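Local coordinates for protein importin subunit beta-1 (Saccharomyces cerevisiae, PDB 5OWU) that carries cargo proteins into the nucleus as the beta subunit of the import receptor, pairing with importin alpha, which reads the classical nuclear localization signal, at residues L60-L65 / A112-Q117; T98-A103 / A116-A121; T102-I107 / R153-A158; E134-M139 / G160-S165. One frame throughout, in Å; residues are numbered along the deposited sequence.

Contact 1: residues L60-L65 / A112-Q117; sequences LAALTL and ANAAAQ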
loop_
_atom_site.group_PDB
_atom_site.type_symbol
_atom_site.label_atom_id
_atom_site.label_comp_id
_atom_site.label_asym_id
_atom_site.label_seq_id
_atom_site.Cartn_x
_atom_site.Cartn_y
_atom_site.Cartn_z
ATOM N N LEU A 60 25.274 10.360 18.368
ATOM C CA LEU A 60 24.013 10.909 18.852
ATOM C C LEU A 60 23.960 12.424 18.670
ATOM O O LEU A 60 22.922 12.973 18.288
ATOM C CB LEU A 60 23.816 10.537 20.320
ATOM C CG LEU A 60 22.609 11.150 21.024
ATOM C CD1 LEU A 60 21.308 10.608 20.470
ATOM C CD2 LEU A 60 22.695 10.908 22.530
ATOM N N ALA A 61 25.065 13.119 18.938
ATOM C CA ALA A 61 25.101 14.561 18.711
ATOM C C ALA A 61 24.709 14.894 17.278
ATOM O O ALA A 61 23.797 15.707 17.030
ATOM C CB ALA A 61 26.498 15.103 19.009
ATOM N N ALA A 62 25.390 14.251 16.317
ATOM C CA ALA A 62 25.110 14.530 14.911
ATOM C C ALA A 62 23.672 14.186 14.539
ATOM O O ALA A 62 23.005 14.953 13.835
ATOM C CB ALA A 62 26.086 13.763 14.025
ATOM N N LEU A 63 23.175 13.034 14.982
ATOM C CA LEU A 63 21.850 12.609 14.538
ATOM C C LEU A 63 20.743 13.451 15.172
ATOM O O LEU A 63 19.718 13.715 14.532
ATOM C CB LEU A 63 21.648 11.121 14.839
ATOM C CG LEU A 63 22.630 10.158 14.150
ATOM C CD1 LEU A 63 22.331 8.699 14.519
ATOM C CD2 LEU A 63 22.615 10.343 12.632
ATOM N N THR A 64 20.921 13.874 16.426
ATOM C CA THR A 64 19.924 14.731 17.063
ATOM C C THR A 64 19.858 16.084 16.364
ATOM O O THR A 64 18.766 16.585 16.039
ATOM C CB THR A 64 20.243 14.910 18.552
ATOM O OG1 THR A 64 20.358 13.630 19.184
ATOM C CG2 THR A 64 19.137 15.703 19.251
ATOM N N LEU A 65 21.019 16.680 16.084
ATOM C CA LEU A 65 20.986 17.916 15.309
ATOM C C LEU A 65 20.333 17.688 13.944
ATOM O O LEU A 65 19.490 18.486 13.510
ATOM C CB LEU A 65 22.391 18.483 15.163
ATOM C CG LEU A 65 22.474 19.788 14.371
ATOM C CD1 LEU A 65 21.505 20.871 14.901
ATOM C CD2 LEU A 65 23.896 20.283 14.395
ATOM N N ALA A 112 31.638 8.931 10.152
ATOM C CA ALA A 112 31.481 9.389 8.778
ATOM C C ALA A 112 30.025 9.325 8.327
ATOM O O ALA A 112 29.534 10.240 7.660
ATOM C CB ALA A 112 32.365 8.546 7.859
ATOM N N ASN A 113 29.325 8.245 8.671
ATOM C CA ASN A 113 27.914 8.112 8.310
ATOM C C ASN A 113 27.061 9.181 8.994
ATOM O O ASN A 113 26.246 9.861 8.347
ATOM C CB ASN A 113 27.421 6.711 8.683
ATOM C CG ASN A 113 26.072 6.380 8.065
ATOM O OD1 ASN A 113 25.841 6.627 6.887
ATOM N ND2 ASN A 113 25.178 5.819 8.861
ATOM N N ALA A 114 27.222 9.341 10.314
ATOM C CA ALA A 114 26.457 10.381 11.006
ATOM C C ALA A 114 26.731 11.750 10.397
ATOM O O ALA A 114 25.805 12.542 10.149
ATOM C CB ALA A 114 26.799 10.378 12.492
ATOM N N ALA A 115 28.005 12.039 10.131
ATOM C CA ALA A 115 28.374 13.313 9.533
ATOM C C ALA A 115 27.741 13.475 8.158
ATOM O O ALA A 115 27.298 14.570 7.795
ATOM C CB ALA A 115 29.894 13.414 9.448
ATOM N N ALA A 116 27.686 12.394 7.378
ATOM C CA ALA A 116 27.080 12.460 6.054
ATOM C C ALA A 116 25.601 12.804 6.147
ATOM O O ALA A 116 25.085 13.587 5.341
ATOM C CB ALA A 116 27.273 11.132 5.319
ATOM N N GLN A 117 24.897 12.222 7.120
ATOM C CA GLN A 117 23.486 12.556 7.294
ATOM C C GLN A 117 23.303 14.014 7.714
ATOM O O GLN A 117 22.369 14.690 7.251
ATOM C CB GLN A 117 22.854 11.616 8.315
ATOM C CG GLN A 117 22.868 10.158 7.913
ATOM C CD GLN A 117 22.036 9.294 8.841
ATOM O OE1 GLN A 117 20.840 9.518 9.013
ATOM N NE2 GLN A 117 22.669 8.295 9.439
#
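A62 and A114 meet methyl to methyl, their CB atoms 3.8 Å apart, where the backbones of the two segments are nearest. The CA atoms of the same two residues are 5.9 Å apart, and both CB atoms point at the opposing helix. With nothing larger than a methyl group between them, the local axes of helix 55-67 and helix 109-126 come to within 8.6 Å and run nearly parallel, 18° apart. Both alanines are buried.

Beside this pair the contact opens toward solvent: L63 and Q117 are only partly buried. L63 does not aim straight at the other helix; its CG lies anti to the carbonyl carbon (chi1 -61°), and the CD2 branch then swings across. CD2 touches the backbone and methyl of A114 and lies against the amide end of Q117, with 3.8 Å from L63 CD2 to Q117 NE2. This is van der Waals contact between a methyl and a polar group, the two side chains passing at a slant, and the amide gains no polar partner from L63.

The contact joins HEAT repeat 2 to HEAT repeat 3, like helices of successive repeats stacking side by side. Helices 3-15 and 37-48 also pack on 60-65, and helices 90-104 and 149-165 on 112-117.

Contact 2: residues T98-A103 / A116-A121; sequences TNALTA and AQLIAA
Different first torsions in neighbouring residues bring L118 and I119 together on A100: in L118, CG stands anti to the backbone N (chi1 177°), whereas in I119, CG1 stands anti to the carbonyl carbon (chi1 -71°). The methyl of A100 is thereby touched by two branches, with I119 CG1 at 3.7 Å from A100 CB and L118 CD2 at 4.0 Å from the same atom. I119 continues past the methyl, its chain extended at chi2, and ends over the backbone of A100, where its CD1 lies 3.7 Å from A100 O. The alanine is thus met at its side chain and at its peptide carbonyl by one isoleucine.

L101 adds a third piece from the next position. Its CB leaves the helix on the far side, but the chain turns back and CD2 reaches I119 CD1 at 4.1 Å; the two side chains cross at about a right angle. The backbones are closest at A100 and I119, whose CA atoms are 6.4 Å apart, and the segment axes approach to 9.1 Å at 144° between their N-to-C directions. That antiparallel pairing of helix 90-104 with helix 109-126 is the helical hairpin of HEAT repeat 3.

W132 and L69 extend the apolar surroundings of I119 and L118. All contacts between side chains are between aliphatic carbons, and A100, L118 and I119 are buried, consistent with the hairpin being held here mainly by apolar packing rather than by directed polar bonds.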
loop_
_atom_site.group_PDB
_atom_site.type_symbol
_atom_site.label_atom_id
_atom_site.label_comp_id
_atom_site.label_asym_id
_atom_site.label_seq_id
_atom_site.Cartn_x
_atom_site.Cartn_y
_atom_site.Cartn_z
ATOM N N THR A 98 31.954 23.339 8.889
ATOM C CA THR A 98 33.350 22.914 8.940
ATOM C C THR A 98 33.526 21.671 9.809
ATOM O O THR A 98 34.258 20.744 9.440
ATOM C CB THR A 98 34.226 24.057 9.460
ATOM O OG1 THR A 98 34.079 25.196 8.602
ATOM C CG2 THR A 98 35.696 23.646 9.493
ATOM N N ASN A 99 32.871 21.634 10.974
ATOM C CA ASN A 99 33.011 20.480 11.862
ATOM C C ASN A 99 32.406 19.228 11.240
ATOM O O ASN A 99 32.986 18.136 11.325
ATOM C CB ASN A 99 32.361 20.777 13.214
ATOM C CG ASN A 99 33.157 21.773 14.040
ATOM O OD1 ASN A 99 34.313 22.067 13.735
ATOM N ND2 ASN A 99 32.543 22.294 15.093
ATOM N N ALA A 100 31.239 19.367 10.607
ATOM C CA ALA A 100 30.621 18.237 9.926
ATOM C C ALA A 100 31.522 17.701 8.821
ATOM O O ALA A 100 31.689 16.485 8.678
ATOM C CB ALA A 100 29.272 18.655 9.348
ATOM N N LEU A 101 32.112 18.596 8.026
ATOM C CA LEU A 101 33.020 18.157 6.971
ATOM C C LEU A 101 34.261 17.495 7.553
ATOM O O LEU A 101 34.791 16.549 6.963
ATOM C CB LEU A 101 33.411 19.341 6.088
ATOM C CG LEU A 101 32.361 19.791 5.067
ATOM C CD1 LEU A 101 32.694 21.176 4.534
ATOM C CD2 LEU A 101 32.259 18.786 3.927
ATOM N N THR A 102 34.730 17.965 8.708
ATOM C CA THR A 102 35.837 17.291 9.375
ATOM C C THR A 102 35.453 15.865 9.737
ATOM O O THR A 102 36.213 14.921 9.492
ATOM C CB THR A 102 36.255 18.066 10.625
ATOM O OG1 THR A 102 36.846 19.313 10.242
ATOM C CG2 THR A 102 37.258 17.260 11.463
ATOM N N ALA A 103 34.263 15.685 10.309
ATOM C CA ALA A 103 33.837 14.348 10.700
ATOM C C ALA A 103 33.590 13.456 9.484
ATOM O O ALA A 103 33.743 12.231 9.573
ATOM C CB ALA A 103 32.581 14.442 11.565
ATOM N N ALA A 116 27.686 12.394 7.378
ATOM C CA ALA A 116 27.080 12.460 6.054
ATOM C C ALA A 116 25.601 12.804 6.147
ATOM O O ALA A 116 25.085 13.587 5.341
ATOM C CB ALA A 116 27.273 11.132 5.319
ATOM N N GLN A 117 24.897 12.222 7.120
ATOM C CA GLN A 117 23.486 12.556 7.294
ATOM C C GLN A 117 23.303 14.014 7.714
ATOM O O GLN A 117 22.369 14.690 7.251
ATOM C CB GLN A 117 22.854 11.616 8.315
ATOM C CG GLN A 117 22.868 10.158 7.913
ATOM C CD GLN A 117 22.036 9.294 8.841
ATOM O OE1 GLN A 117 20.840 9.518 9.013
ATOM N NE2 GLN A 117 22.669 8.295 9.439
ATOM N N LEU A 118 24.185 14.519 8.585
ATOM C CA LEU A 118 24.096 15.916 9.014
ATOM C C LEU A 118 24.370 16.868 7.857
ATOM O O LEU A 118 23.630 17.843 7.641
ATOM C CB LEU A 118 25.081 16.167 10.163
ATOM C CG LEU A 118 25.180 17.604 10.694
ATOM C CD1 LEU A 118 23.852 18.039 11.242
ATOM C CD2 LEU A 118 26.246 17.711 11.756
ATOM N N ILE A 119 25.448 16.608 7.111
ATOM C CA ILE A 119 25.750 17.391 5.920
ATOM C C ILE A 119 24.558 17.387 4.980
ATOM O O ILE A 119 24.171 18.429 4.442
ATOM C CB ILE A 119 27.016 16.850 5.230
ATOM C CG1 ILE A 119 28.249 17.169 6.077
ATOM C CG2 ILE A 119 27.163 17.430 3.823
ATOM C CD1 ILE A 119 29.480 16.385 5.684
ATOM N N ALA A 120 23.946 16.217 4.778
ATOM C CA ALA A 120 22.790 16.127 3.894
ATOM C C ALA A 120 21.663 17.039 4.360
ATOM O O ALA A 120 21.026 17.711 3.543
ATOM C CB ALA A 120 22.299 14.682 3.805
ATOM N N ALA A 121 21.387 17.065 5.669
ATOM C CA ALA A 121 20.298 17.903 6.181
ATOM C C ALA A 121 20.576 19.389 5.949
ATOM O O ALA A 121 19.706 20.147 5.479
ATOM C CB ALA A 121 20.096 17.629 7.671
#

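Contact 3: residues T102-I107 / R153-A158; sequences TALVSI and RASLLA
L104 inserts its side chain against A154 and carries by far the larger share of the buried surface, 78 Å² against 40 Å² for A154. Its CG is anti to the backbone N (chi1 -177°), a setting that extends the isobutyl group from helix 90-104 toward helix 149-165. There its two methyls divide the work. CD1 rests on the A154 side, 3.8 Å from A154 CB and 3.6 Å from A154 O, and approaches A158 one turn further along, with L104 CD1 and A158 CB 4.4 Å apart. CD2 goes to the flank of S155 and lies 3.8 Å from S155 OG.

A154 meets the leucine with its methyl, which also comes close to the backbone: A154 CB is 3.2 Å from L104 O, a tight approach. The backbones are nearest at this pair, 6.3 Å between the CA atoms of L104 and A154. S155 contributes less surface, and its hydroxyl is engaged elsewhere, hydrogen-bonded to V151 O within its own helix and to N142 ND2, so that L104 meets it through packing alone.

The contact links HEAT repeat 3 to HEAT repeat 4 where the first helix of HEAT 3 lies against the second helix of HEAT 4. I119 of helix 109-126 touches L104, M139 of helix 133-142 touches both L104 and S155, and helix 195-208 packs on L156.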
loop_
_atom_site.group_PDB
_atom_site.type_symbol
_atom_site.label_atom_id
_atom_site.label_comp_id
_atom_site.label_asym_id
_atom_site.label_seq_id
_atom_site.Cartn_x
_atom_site.Cartn_y
_atom_site.Cartn_z
ATOM N N THR A 102 34.730 17.965 8.708
ATOM C CA THR A 102 35.837 17.291 9.375
ATOM C C THR A 102 35.453 15.865 9.737
ATOM O O THR A 102 36.213 14.921 9.492
ATOM C CB THR A 102 36.255 18.066 10.625
ATOM O OG1 THR A 102 36.846 19.313 10.242
ATOM C CG2 THR A 102 37.258 17.260 11.463
ATOM N N ALA A 103 34.263 15.685 10.309
ATOM C CA ALA A 103 33.837 14.348 10.700
ATOM C C ALA A 103 33.590 13.456 9.484
ATOM O O ALA A 103 33.743 12.231 9.573
ATOM C CB ALA A 103 32.581 14.442 11.565
ATOM N N LEU A 104 33.233 14.046 8.338
ATOM C CA LEU A 104 32.905 13.244 7.164
ATOM C C LEU A 104 34.072 12.355 6.752
ATOM O O LEU A 104 33.868 11.221 6.296
ATOM C CB LEU A 104 32.502 14.144 6.002
ATOM C CG LEU A 104 32.062 13.392 4.745
ATOM C CD1 LEU A 104 30.737 12.686 4.969
ATOM C CD2 LEU A 104 31.983 14.341 3.563
ATOM N N VAL A 105 35.298 12.849 6.906
ATOM C CA VAL A 105 36.488 12.118 6.492
ATOM C C VAL A 105 37.105 11.350 7.664
ATOM O O VAL A 105 38.262 10.955 7.603
ATOM C CB VAL A 105 37.518 13.043 5.823
ATOM C CG1 VAL A 105 36.902 13.712 4.611
ATOM C CG2 VAL A 105 38.054 14.094 6.800
ATOM N N SER A 106 36.341 11.136 8.729
ATOM C CA SER A 106 36.820 10.359 9.863
ATOM C C SER A 106 37.122 8.924 9.450
ATOM O O SER A 106 36.387 8.312 8.668
ATOM C CB SER A 106 35.772 10.365 10.973
ATOM O OG SER A 106 36.046 9.375 11.949
ATOM N N ILE A 107 38.196 8.372 10.018
ATOM C CA ILE A 107 38.538 6.972 9.790
ATOM C C ILE A 107 37.525 6.020 10.408
ATOM O O ILE A 107 37.528 4.827 10.081
ATOM C CB ILE A 107 39.959 6.706 10.330
ATOM C CG1 ILE A 107 40.501 5.385 9.793
ATOM C CG2 ILE A 107 39.975 6.721 11.864
ATOM C CD1 ILE A 107 42.000 5.246 9.959
ATOM N N ARG A 153 33.793 7.202 -0.354
ATOM C CA ARG A 153 32.591 6.498 0.075
ATOM C C ARG A 153 31.730 7.383 0.969
ATOM O O ARG A 153 30.509 7.446 0.802
ATOM C CB ARG A 153 32.979 5.208 0.800
ATOM C CG ARG A 153 32.005 4.051 0.597
ATOM C CD ARG A 153 30.720 4.238 1.390
ATOM N NE ARG A 153 30.928 4.076 2.828
ATOM C CZ ARG A 153 30.922 2.907 3.465
ATOM N NH1 ARG A 153 30.721 1.775 2.794
ATOM N NH2 ARG A 153 31.121 2.868 4.779
ATOM N N ALA A 154 32.348 8.069 1.931
ATOM C CA ALA A 154 31.583 8.932 2.825
ATOM C C ALA A 154 30.912 10.059 2.053
ATOM O O ALA A 154 29.754 10.412 2.326
ATOM C CB ALA A 154 32.494 9.490 3.916
ATOM N N SER A 155 31.612 10.625 1.067
ATOM C CA SER A 155 31.012 11.699 0.289
ATOM C C SER A 155 29.851 11.184 -0.552
ATOM O O SER A 155 28.821 11.860 -0.672
ATOM C CB SER A 155 32.078 12.370 -0.577
ATOM O OG SER A 155 33.119 12.870 0.249
ATOM N N LEU A 156 29.989 9.979 -1.126
ATOM C CA LEU A 156 28.889 9.390 -1.882
ATOM C C LEU A 156 27.687 9.106 -0.984
ATOM O O LEU A 156 26.538 9.322 -1.388
ATOM C CB LEU A 156 29.356 8.113 -2.586
ATOM C CG LEU A 156 30.384 8.351 -3.702
ATOM C CD1 LEU A 156 31.061 7.068 -4.130
ATOM C CD2 LEU A 156 29.718 9.008 -4.894
ATOM N N LEU A 157 27.928 8.626 0.238
ATOM C CA LEU A 157 26.840 8.495 1.203
ATOM C C LEU A 157 26.140 9.827 1.419
ATOM O O LEU A 157 24.905 9.904 1.397
ATOM C CB LEU A 157 27.364 7.973 2.542
ATOM C CG LEU A 157 27.883 6.539 2.590
ATOM C CD1 LEU A 157 28.240 6.195 4.022
ATOM C CD2 LEU A 157 26.863 5.555 2.033
ATOM N N ALA A 158 26.917 10.887 1.647
ATOM C CA ALA A 158 26.317 12.200 1.871
ATOM C C ALA A 158 25.455 12.625 0.688
ATOM O O ALA A 158 24.356 13.156 0.875
ATOM C CB ALA A 158 27.406 13.237 2.146
#

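Contact 4: residues E134-M139 / G160-S165; sequences ELMKIM and GYMCES
This is a buried apolar contact inside HEAT repeat 4, between helix 133-142 and helix 149-165, the two helices of the repeat's hairpin. Side chains, two of them methionines, bridge the gap here. The nearest CA atoms across the segments, those of M136 and M162, are 11.4 Å apart, too far for the backbones to touch, and the contact rests on the ends of three side chains.

M162 is the residue that both partners share. Its CB points at the opposing helix, its chain stays extended at chi2 (175°) and bends only at chi3, which turns the thioether end toward helix 133-142. L135 comes to it with one branch, CD2 lying 4.1 Å from M162 CE, and these two side chains meet tip to tip. M136 starts from a less direct position; the bends at chi2 (-54°) and chi3 turn its end toward M162, which it also meets tip to tip.

Neighbouring helices and loops complete the surroundings. L127 touches both methionines, A123 of helix 109-126 lies on L135, and I180 of helix 177-188 packs on M136. Residues of the flanking HEAT repeats 3 and 5 thus border the contact.

The methyl end of M136 spans both terminal atoms of its partner: M136 CE is 3.9 Å from M162 CE and 3.6 Å from M162 SD.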
loop_
_atom_site.group_PDB
_atom_site.type_symbol
_atom_site.label_atom_id
_atom_site.label_comp_id
_atom_site.label_asym_id
_atom_site.label_seq_id
_atom_site.Cartn_x
_atom_site.Cartn_y
_atom_site.Cartn_z
ATOM N N GLU A 134 30.533 26.026 -1.535
ATOM C CA GLU A 134 31.747 25.231 -1.422
ATOM C C GLU A 134 31.463 23.735 -1.420
ATOM O O GLU A 134 32.348 22.949 -1.783
ATOM C CB GLU A 134 32.495 25.612 -0.143
ATOM C CG GLU A 134 32.797 27.103 -0.023
ATOM C CD GLU A 134 31.770 27.877 0.797
ATOM O OE1 GLU A 134 30.606 27.434 0.921
ATOM O OE2 GLU A 134 32.140 28.946 1.322
ATOM N N LEU A 135 30.253 23.327 -1.027
ATOM C CA LEU A 135 30.002 21.916 -0.762
ATOM C C LEU A 135 30.164 21.075 -2.017
ATOM O O LEU A 135 30.822 20.032 -1.991
ATOM C CB LEU A 135 28.602 21.711 -0.178
ATOM C CG LEU A 135 28.249 20.232 0.055
ATOM C CD1 LEU A 135 29.205 19.584 1.023
ATOM C CD2 LEU A 135 26.827 20.076 0.560
ATOM N N MET A 136 29.539 21.490 -3.121
ATOM C CA MET A 136 29.539 20.646 -4.310
ATOM C C MET A 136 30.919 20.572 -4.944
ATOM O O MET A 136 31.284 19.536 -5.511
ATOM C CB MET A 136 28.503 21.155 -5.308
ATOM C CG MET A 136 27.086 20.749 -4.958
ATOM S SD MET A 136 26.936 18.968 -4.737
ATOM C CE MET A 136 26.375 18.869 -3.053
ATOM N N LYS A 137 31.703 21.645 -4.850
ATOM C CA LYS A 137 33.102 21.565 -5.246
ATOM C C LYS A 137 33.848 20.560 -4.377
ATOM O O LYS A 137 34.652 19.762 -4.880
ATOM C CB LYS A 137 33.737 22.952 -5.155
ATOM C CG LYS A 137 35.049 23.108 -5.910
ATOM C CD LYS A 137 36.248 22.943 -4.994
ATOM C CE LYS A 137 37.524 23.446 -5.653
ATOM N NZ LYS A 137 37.836 22.713 -6.901
ATOM N N ILE A 138 33.570 20.555 -3.069
ATOM C CA ILE A 138 34.220 19.584 -2.191
ATOM C C ILE A 138 33.804 18.163 -2.566
ATOM O O ILE A 138 34.626 17.241 -2.556
ATOM C CB ILE A 138 33.915 19.890 -0.708
ATOM C CG1 ILE A 138 34.616 21.179 -0.270
ATOM C CG2 ILE A 138 34.369 18.738 0.180
ATOM C CD1 ILE A 138 34.269 21.663 1.153
ATOM N N MET A 139 32.526 17.958 -2.892
ATOM C CA MET A 139 32.055 16.618 -3.226
ATOM C C MET A 139 32.683 16.135 -4.528
ATOM O O MET A 139 33.142 14.994 -4.612
ATOM C CB MET A 139 30.527 16.593 -3.332
ATOM C CG MET A 139 29.762 16.854 -2.012
ATOM S SD MET A 139 29.931 15.585 -0.737
ATOM C CE MET A 139 31.232 16.295 0.267
ATOM N N GLY A 160 23.926 10.651 -1.472
ATOM C CA GLY A 160 22.720 9.842 -1.387
ATOM C C GLY A 160 21.727 10.395 -0.384
ATOM O O GLY A 160 20.553 10.587 -0.700
ATOM N N TYR A 161 22.192 10.664 0.841
ATOM C CA TYR A 161 21.311 11.182 1.887
ATOM C C TYR A 161 20.710 12.514 1.483
ATOM O O TYR A 161 19.548 12.797 1.773
ATOM C CB TYR A 161 22.088 11.339 3.192
ATOM C CG TYR A 161 22.371 10.049 3.926
ATOM C CD1 TYR A 161 21.343 9.181 4.278
ATOM C CD2 TYR A 161 23.664 9.717 4.306
ATOM C CE1 TYR A 161 21.600 8.010 4.966
ATOM C CE2 TYR A 161 23.930 8.549 4.994
ATOM C CZ TYR A 161 22.896 7.702 5.323
ATOM O OH TYR A 161 23.171 6.540 5.999
ATOM N N MET A 162 21.505 13.359 0.844
ATOM C CA MET A 162 21.015 14.621 0.305
ATOM C C MET A 162 19.793 14.409 -0.575
ATOM O O MET A 162 18.767 15.088 -0.430
ATOM C CB MET A 162 22.137 15.253 -0.505
ATOM C CG MET A 162 22.253 16.725 -0.447
ATOM S SD MET A 162 23.748 17.135 -1.374
ATOM C CE MET A 162 25.033 16.523 -0.301
ATOM N N CYS A 163 19.900 13.486 -1.528
ATOM C CA CYS A 163 18.798 13.287 -2.465
ATOM C C CYS A 163 17.616 12.598 -1.795
ATOM O O CYS A 163 16.463 12.990 -2.000
ATOM C CB CYS A 163 19.304 12.494 -3.666
ATOM S SG CYS A 163 20.556 13.423 -4.564
ATOM N N GLU A 164 17.885 11.597 -0.963
ATOM C CA GLU A 164 16.813 10.882 -0.278
ATOM C C GLU A 164 16.059 11.788 0.697
ATOM O O GLU A 164 14.834 11.684 0.826
ATOM C CB GLU A 164 17.405 9.673 0.447
ATOM C CG GLU A 164 16.411 8.853 1.240
ATOM C CD GLU A 164 17.077 7.712 1.977
ATOM O OE1 GLU A 164 18.255 7.866 2.372
ATOM O OE2 GLU A 164 16.426 6.661 2.154
ATOM N N SER A 165 16.768 12.685 1.384
ATOM C CA SER A 165 16.154 13.517 2.420
ATOM C C SER A 165 15.304 14.638 1.836
ATOM O O SER A 165 14.352 15.084 2.483
ATOM C CB SER A 165 17.230 14.120 3.327
ATOM O OG SER A 165 17.669 13.198 4.309
#

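How the contacts relate
All four contacts lie in the N-terminal part of the solenoid, on one side of the chain's centre, with centres 7 to 14 Å apart. Contacts 1 and 2 share helix 109-126, contacts 2 and 3 share helix 90-104, and contacts 3 and 4 share helix 149-165. Along the chain, contacts 1 and 2 close before contact 4 opens, whereas the segments of contact 3 alternate with those of contacts 1 and 4. Two contacts lie within a repeat, 2 in HEAT 3 and 4 in HEAT 4; contacts 1 and 3 tie HEAT 2 to 3 and HEAT 3 to 4. Because each touches the others, they form a largely apolar, connected packing through three successive repeats of the transport receptor.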